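Esterase (uncultured bacterium FLS12, PDB 4RGY) is a low-temperature-active alkaline esterase of the alpha/beta-hydrolase clan, recovered from a marine sediment metagenome, that hydrolyses ester bonds. Local coordinates at residues D190-A195 and R226-G231; L208-G213 and E220-F225. All coordinates share one frame; numbering follows the deposited sequence.

Contact 1: residues D190-A195 and R226-G231; sequences DLFALA and RDHVRG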
loop_
_atom_site.group_PDB
_atom_site.type_symbol
_atom_site.label_atom_id
_atom_site.label_comp_id
_atom_site.label_asym_id
_atom_site.label_seq_id
_atom_site.Cartn_x
_atom_site.Cartn_y
_atom_site.Cartn_z
ATOM N N ASP A 190 27.543 -16.925 16.058
ATOM C CA ASP A 190 28.837 -16.341 15.724
ATOM C C ASP A 190 29.280 -16.765 14.333
ATOM O O ASP A 190 29.629 -17.931 14.110
ATOM C CB ASP A 190 29.828 -16.819 16.786
ATOM C CG ASP A 190 31.245 -16.325 16.571
ATOM O OD1 ASP A 190 31.518 -15.564 15.621
ATOM O OD2 ASP A 190 32.097 -16.699 17.423
ATOM N N LEU A 191 29.234 -15.829 13.385
ATOM C CA LEU A 191 29.620 -16.137 12.002
ATOM C C LEU A 191 31.050 -16.659 11.886
ATOM O O LEU A 191 31.350 -17.424 10.965
ATOM C CB LEU A 191 29.465 -14.921 11.083
ATOM C CG LEU A 191 28.079 -14.310 10.944
ATOM C CD1 LEU A 191 28.158 -13.204 9.914
ATOM C CD2 LEU A 191 27.072 -15.365 10.527
ATOM N N PHE A 192 31.923 -16.253 12.806
ATOM C CA PHE A 192 33.303 -16.734 12.777
ATOM C C PHE A 192 33.340 -18.239 13.032
ATOM O O PHE A 192 34.058 -18.970 12.350
ATOM C CB PHE A 192 34.173 -15.979 13.784
ATOM C CG PHE A 192 34.468 -14.560 13.394
ATOM C CD1 PHE A 192 33.457 -13.596 13.374
ATOM C CD2 PHE A 192 35.754 -14.182 13.031
ATOM C CE1 PHE A 192 33.726 -12.284 13.002
ATOM C CE2 PHE A 192 36.035 -12.875 12.676
ATOM C CZ PHE A 192 35.024 -11.920 12.659
ATOM N N ALA A 193 32.532 -18.701 13.981
ATOM C CA ALA A 193 32.417 -20.125 14.269
ATOM C C ALA A 193 31.747 -20.872 13.125
ATOM O O ALA A 193 32.171 -21.971 12.746
ATOM C CB ALA A 193 31.642 -20.345 15.577
ATOM N N LEU A 194 30.691 -20.287 12.564
ATOM C CA LEU A 194 30.006 -20.913 11.447
ATOM C C LEU A 194 30.952 -21.083 10.253
ATOM O O LEU A 194 30.906 -22.106 9.564
ATOM C CB LEU A 194 28.758 -20.116 11.052
ATOM C CG LEU A 194 27.670 -20.006 12.140
ATOM C CD1 LEU A 194 26.501 -19.204 11.609
ATOM C CD2 LEU A 194 27.191 -21.365 12.635
ATOM N N ALA A 195 31.806 -20.089 10.020
ATOM C CA ALA A 195 32.790 -20.167 8.949
ATOM C C ALA A 195 33.761 -21.327 9.180
ATOM O O ALA A 195 34.128 -22.027 8.243
ATOM C CB ALA A 195 33.532 -18.845 8.807
ATOM N N ARG A 226 36.803 -11.002 6.958
ATOM C CA ARG A 226 37.474 -11.346 5.709
ATOM C C ARG A 226 38.764 -12.113 5.970
ATOM O O ARG A 226 38.990 -13.178 5.378
ATOM C CB ARG A 226 37.797 -10.081 4.922
ATOM C CG ARG A 226 38.474 -10.362 3.581
ATOM C CD ARG A 226 39.232 -9.149 3.067
ATOM N NE ARG A 226 40.398 -8.865 3.898
ATOM C CZ ARG A 226 41.166 -7.793 3.753
ATOM N NH1 ARG A 226 40.867 -6.892 2.825
ATOM N NH2 ARG A 226 42.213 -7.609 4.546
ATOM N N ASP A 227 39.602 -11.580 6.855
ATOM C CA ASP A 227 40.892 -12.205 7.142
ATOM C C ASP A 227 40.686 -13.589 7.757
ATOM O O ASP A 227 41.409 -14.537 7.450
ATOM C CB ASP A 227 41.739 -11.314 8.058
ATOM C CG ASP A 227 42.261 -10.068 7.355
ATOM O OD1 ASP A 227 42.129 -9.970 6.118
ATOM O OD2 ASP A 227 42.783 -9.183 8.057
ATOM N N HIS A 228 39.654 -13.717 8.586
ATOM C CA HIS A 228 39.324 -14.999 9.186
ATOM C C HIS A 228 38.962 -16.031 8.127
ATOM O O HIS A 228 39.549 -17.119 8.082
ATOM C CB HIS A 228 38.175 -14.819 10.179
ATOM C CG HIS A 228 37.661 -16.092 10.772
ATOM N ND1 HIS A 228 38.395 -16.858 11.652
ATOM C CD2 HIS A 228 36.458 -16.703 10.652
ATOM C CE1 HIS A 228 37.669 -17.898 12.033
ATOM N NE2 HIS A 228 36.493 -17.829 11.436
ATOM N N VAL A 229 38.010 -15.703 7.257
ATOM C CA VAL A 229 37.575 -16.695 6.276
ATOM C C VAL A 229 38.664 -17.012 5.246
ATOM O O VAL A 229 38.771 -18.152 4.791
ATOM C CB VAL A 229 36.223 -16.335 5.602
ATOM C CG1 VAL A 229 35.132 -16.229 6.655
ATOM C CG2 VAL A 229 36.327 -15.048 4.790
ATOM N N ARG A 230 39.469 -16.019 4.894
ATOM C CA ARG A 230 40.557 -16.235 3.941
ATOM C C ARG A 230 41.620 -17.155 4.503
ATOM O O ARG A 230 42.172 -17.982 3.778
ATOM C CB ARG A 230 41.199 -14.915 3.565
ATOM C CG ARG A 230 40.408 -14.177 2.543
ATOM C CD ARG A 230 40.771 -12.720 2.545
ATOM N NE ARG A 230 40.593 -12.101 1.236
ATOM C CZ ARG A 230 39.479 -12.086 0.502
ATOM N NH1 ARG A 230 38.341 -12.664 0.905
ATOM N NH2 ARG A 230 39.520 -11.477 -0.678
ATOM N N GLY A 231 41.912 -17.004 5.790
ATOM C CA GLY A 231 42.873 -17.863 6.462
ATOM C C GLY A 231 42.363 -19.286 6.581
ATOM O O GLY A 231 43.149 -20.235 6.714
#
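Two neighbouring helices of the alpha/beta-hydrolase fold meet where Phe-192, near the start of helix 191-200, packs against His-228 of helix 219-232. The short helical segments run nearly parallel, 12° apart, with their axes still 10.1 Å from one another, a gap the aromatic side chains cross at the level of Phe-192 and His-228. His-228 does so because its CG stands anti to the backbone N (chi1 175°), which sends the imidazole outward to the other helix. There NE2 donates to the backbone O of Phe-192 at 2.8 Å. The bond is bent (149°), with NE2 tilted out of the carbonyl plane, but it requires a hydrogen on NE2 and holds the ring's rotation.

Phe-192 secures the same imidazole from one face: its CD2 lies 3.5 Å from His-228 CG, displaced toward the rim of the five-membered ring. The two rings are inclined, neither stacked nor perpendicular, and the CB of Phe-192 adds an off-centre CH-pi contact. Histidine suits the place, offering a flat face to CD2 of Phe-192 while donating from NE2.

In this fold, helices flank a central sheet, and about a turn on along the first helix, at the next residue of the second, the packing becomes small and mostly apolar. The methyl of Ala-195 meets Val-229 CG1 at 3.7 Å; alanine lets the backbones come close here, and Leu-234 touches both side chains.

Asp-190 prepares the first helix as its N-cap, OD1 accepting from Phe-192 N at 2.9 Å while OD2 takes the amide of Gly-186. On the second helix, Arg-226 turns away from the interface and grips OD1 of Asp-227 side-on, NE at 3.0 Å and NH2 at 2.8 Å, while also forming a cation-pi contact with Tyr-238.

Contact 2: residues L208-G213 and E220-F225; sequences LYQCCG and EDNVRF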
loop_
_atom_site.group_PDB
_atom_site.type_symbol
_atom_site.label_atom_id
_atom_site.label_comp_id
_atom_site.label_asym_id
_atom_site.label_seq_id
_atom_site.Cartn_x
_atom_site.Cartn_y
_atom_site.Cartn_z
ATOM N N LEU A 208 29.744 -17.274 -1.884
ATOM C CA LEU A 208 29.732 -16.325 -0.765
ATOM C C LEU A 208 30.331 -14.994 -1.164
ATOM O O LEU A 208 31.377 -14.946 -1.809
ATOM C CB LEU A 208 30.492 -16.907 0.436
ATOM C CG LEU A 208 29.851 -18.166 1.021
ATOM C CD1 LEU A 208 30.833 -18.923 1.905
ATOM C CD2 LEU A 208 28.577 -17.851 1.806
ATOM N N TYR A 209 29.665 -13.910 -0.776
ATOM C CA TYR A 209 30.062 -12.565 -1.160
ATOM C C TYR A 209 30.088 -11.682 0.071
ATOM O O TYR A 209 29.186 -11.742 0.915
ATOM C CB TYR A 209 29.083 -11.996 -2.212
ATOM C CG TYR A 209 29.352 -10.569 -2.643
ATOM C CD1 TYR A 209 28.956 -9.498 -1.854
ATOM C CD2 TYR A 209 29.986 -10.289 -3.855
ATOM C CE1 TYR A 209 29.204 -8.192 -2.238
ATOM C CE2 TYR A 209 30.228 -8.979 -4.254
ATOM C CZ TYR A 209 29.839 -7.937 -3.438
ATOM O OH TYR A 209 30.082 -6.631 -3.811
ATOM N N GLN A 210 31.096 -10.831 0.145
ATOM C CA GLN A 210 31.198 -9.843 1.205
ATOM C C GLN A 210 31.728 -8.540 0.647
ATOM O O GLN A 210 32.757 -8.535 -0.029
ATOM C CB GLN A 210 32.161 -10.334 2.288
ATOM C CG GLN A 210 32.441 -9.305 3.374
ATOM C CD GLN A 210 33.595 -9.683 4.298
ATOM O OE1 GLN A 210 34.332 -10.644 4.054
ATOM N NE2 GLN A 210 33.753 -8.921 5.365
ATOM N N CYS A 211 31.054 -7.425 0.930
ATOM C CA CYS A 211 31.634 -6.123 0.614
ATOM C C CYS A 211 31.441 -5.133 1.752
ATOM O O CYS A 211 30.586 -5.323 2.615
ATOM C CB CYS A 211 31.078 -5.556 -0.704
ATOM S SG CYS A 211 29.387 -4.858 -0.596
ATOM N N CYS A 212 32.222 -4.061 1.739
ATOM C CA CYS A 212 32.040 -2.979 2.707
ATOM C C CYS A 212 32.691 -1.693 2.218
ATOM O O CYS A 212 33.752 -1.729 1.581
ATOM C CB CYS A 212 32.627 -3.374 4.069
ATOM S SG CYS A 212 32.148 -2.278 5.416
ATOM N N GLY A 213 32.051 -0.560 2.507
ATOM C CA GLY A 213 32.660 0.739 2.254
ATOM C C GLY A 213 33.778 0.994 3.254
ATOM O O GLY A 213 33.637 0.685 4.439
ATOM N N GLU A 220 36.138 -2.227 10.104
ATOM C CA GLU A 220 37.115 -3.023 10.843
ATOM C C GLU A 220 36.602 -4.435 11.115
ATOM O O GLU A 220 37.346 -5.407 10.938
ATOM C CB GLU A 220 37.534 -2.322 12.143
ATOM C CG GLU A 220 38.389 -1.076 11.928
ATOM C CD GLU A 220 37.660 0.033 11.168
ATOM O OE1 GLU A 220 36.437 0.214 11.380
ATOM O OE2 GLU A 220 38.313 0.712 10.345
ATOM N N ASP A 221 35.340 -4.551 11.528
ATOM C CA ASP A 221 34.715 -5.859 11.735
ATOM C C ASP A 221 34.721 -6.655 10.439
ATOM O O ASP A 221 34.937 -7.871 10.444
ATOM C CB ASP A 221 33.266 -5.719 12.215
ATOM C CG ASP A 221 33.150 -5.296 13.664
ATOM O OD1 ASP A 221 34.162 -5.317 14.389
ATOM O OD2 ASP A 221 32.022 -4.952 14.085
ATOM N N ASN A 222 34.445 -5.983 9.324
ATOM C CA ASN A 222 34.475 -6.655 8.040
ATOM C C ASN A 222 35.858 -7.151 7.643
ATOM O O ASN A 222 35.995 -8.265 7.139
ATOM C CB ASN A 222 33.867 -5.771 6.948
ATOM C CG ASN A 222 32.363 -5.933 6.862
ATOM O OD1 ASN A 222 31.874 -6.801 6.142
ATOM N ND2 ASN A 222 31.627 -5.131 7.626
ATOM N N VAL A 223 36.877 -6.337 7.883
ATOM C CA VAL A 223 38.240 -6.758 7.588
ATOM C C VAL A 223 38.618 -7.971 8.448
ATOM O O VAL A 223 39.225 -8.931 7.959
ATOM C CB VAL A 223 39.243 -5.602 7.788
ATOM C CG1 VAL A 223 40.684 -6.120 7.754
ATOM C CG2 VAL A 223 39.020 -4.532 6.722
ATOM N N ARG A 224 38.215 -7.953 9.711
ATOM C CA ARG A 224 38.507 -9.090 10.583
ATOM C C ARG A 224 37.801 -10.369 10.119
ATOM O O ARG A 224 38.400 -11.453 10.125
ATOM C CB ARG A 224 38.203 -8.751 12.043
ATOM C CG ARG A 224 39.260 -7.815 12.642
ATOM C CD ARG A 224 39.104 -7.614 14.149
ATOM N NE ARG A 224 37.788 -7.095 14.485
ATOM C CZ ARG A 224 36.804 -7.853 14.947
ATOM N NH1 ARG A 224 37.018 -9.149 15.130
ATOM N NH2 ARG A 224 35.619 -7.326 15.216
ATOM N N PHE A 225 36.553 -10.247 9.669
ATOM C CA PHE A 225 35.848 -11.425 9.164
ATOM C C PHE A 225 36.491 -11.924 7.864
ATOM O O PHE A 225 36.682 -13.129 7.687
ATOM C CB PHE A 225 34.346 -11.147 8.969
ATOM C CG PHE A 225 33.577 -12.337 8.460
ATOM C CD1 PHE A 225 33.173 -13.349 9.322
ATOM C CD2 PHE A 225 33.266 -12.452 7.113
ATOM C CE1 PHE A 225 32.476 -14.451 8.847
ATOM C CE2 PHE A 225 32.562 -13.551 6.638
ATOM C CZ PHE A 225 32.164 -14.544 7.508
HETATM O O HOH W 1 29.802 -7.266 4.495
#
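Gln-210 and Asn-222 join the strand to the helix in the beta-alpha-beta unit made by strand 207-213, helix 219-232 and strand 236-241. The segments run roughly antiparallel, at 150°. With CG anti to the backbone N (chi1 174°) and the chain extended beyond it, Gln-210 carries its amide to the helix, where NE2 spends one hydrogen on each of two acceptors of a single residue: Asn-222 OD1 at 2.9 Å, almost straight (170°), and the backbone O of Asn-222, also at 2.9 Å but more bent.

Packing is tight around this pair. Gln-210 OE1 meets the edge of the Phe-225 ring, 3.7 Å from CD2, and Cys-212 lays its small side chain along the asparagine amide, SG 3.6 Å from Asn-222 ND2.

Elsewhere the contact is looser. A water bridges strand and helix, 2.8 Å from Cys-211 O and 2.7 Å from Asn-222 OD1. On the more polar helix face turned from the strand, Arg-224 NH2 pairs with Asp-221 OD1 at 2.6 Å and with Asp-154; the long arginine can reach both carboxylates from a site at the surface.

Asn-222 ND2 donates to Leu-218 O and Gly-151 O, so both ends of this buried amide are bonded. Such a network of neutral amides implies that strand and helix are fixed in orientation by directional bonds, without burying a charge.

Helix 219-232 serves both contacts: 220-225 faces the strand in contact 2, and the following residues 226-231 face helix 191-200 in contact 1. Their centres are 10 Å apart, and they touch directly. Phe-192 CZ approaches Phe-225 CA at 3.6 Å while the two rings meet edge-to-face, and Arg-226 CB lies 3.6 Å from Gln-210 OE1. Phe-225 thus touches both Gln-210 of the strand and the Leu-191 and Phe-192 side chains of the neighbouring helix. Contact 2 is the more buried, its centre about 14 Å from that of the chain against 17 Å for contact 1. There the Cys-212 side chain touches the group formed by Ser-126, His-245 and Asp-216, whose arrangement is consistent with a catalytic triad.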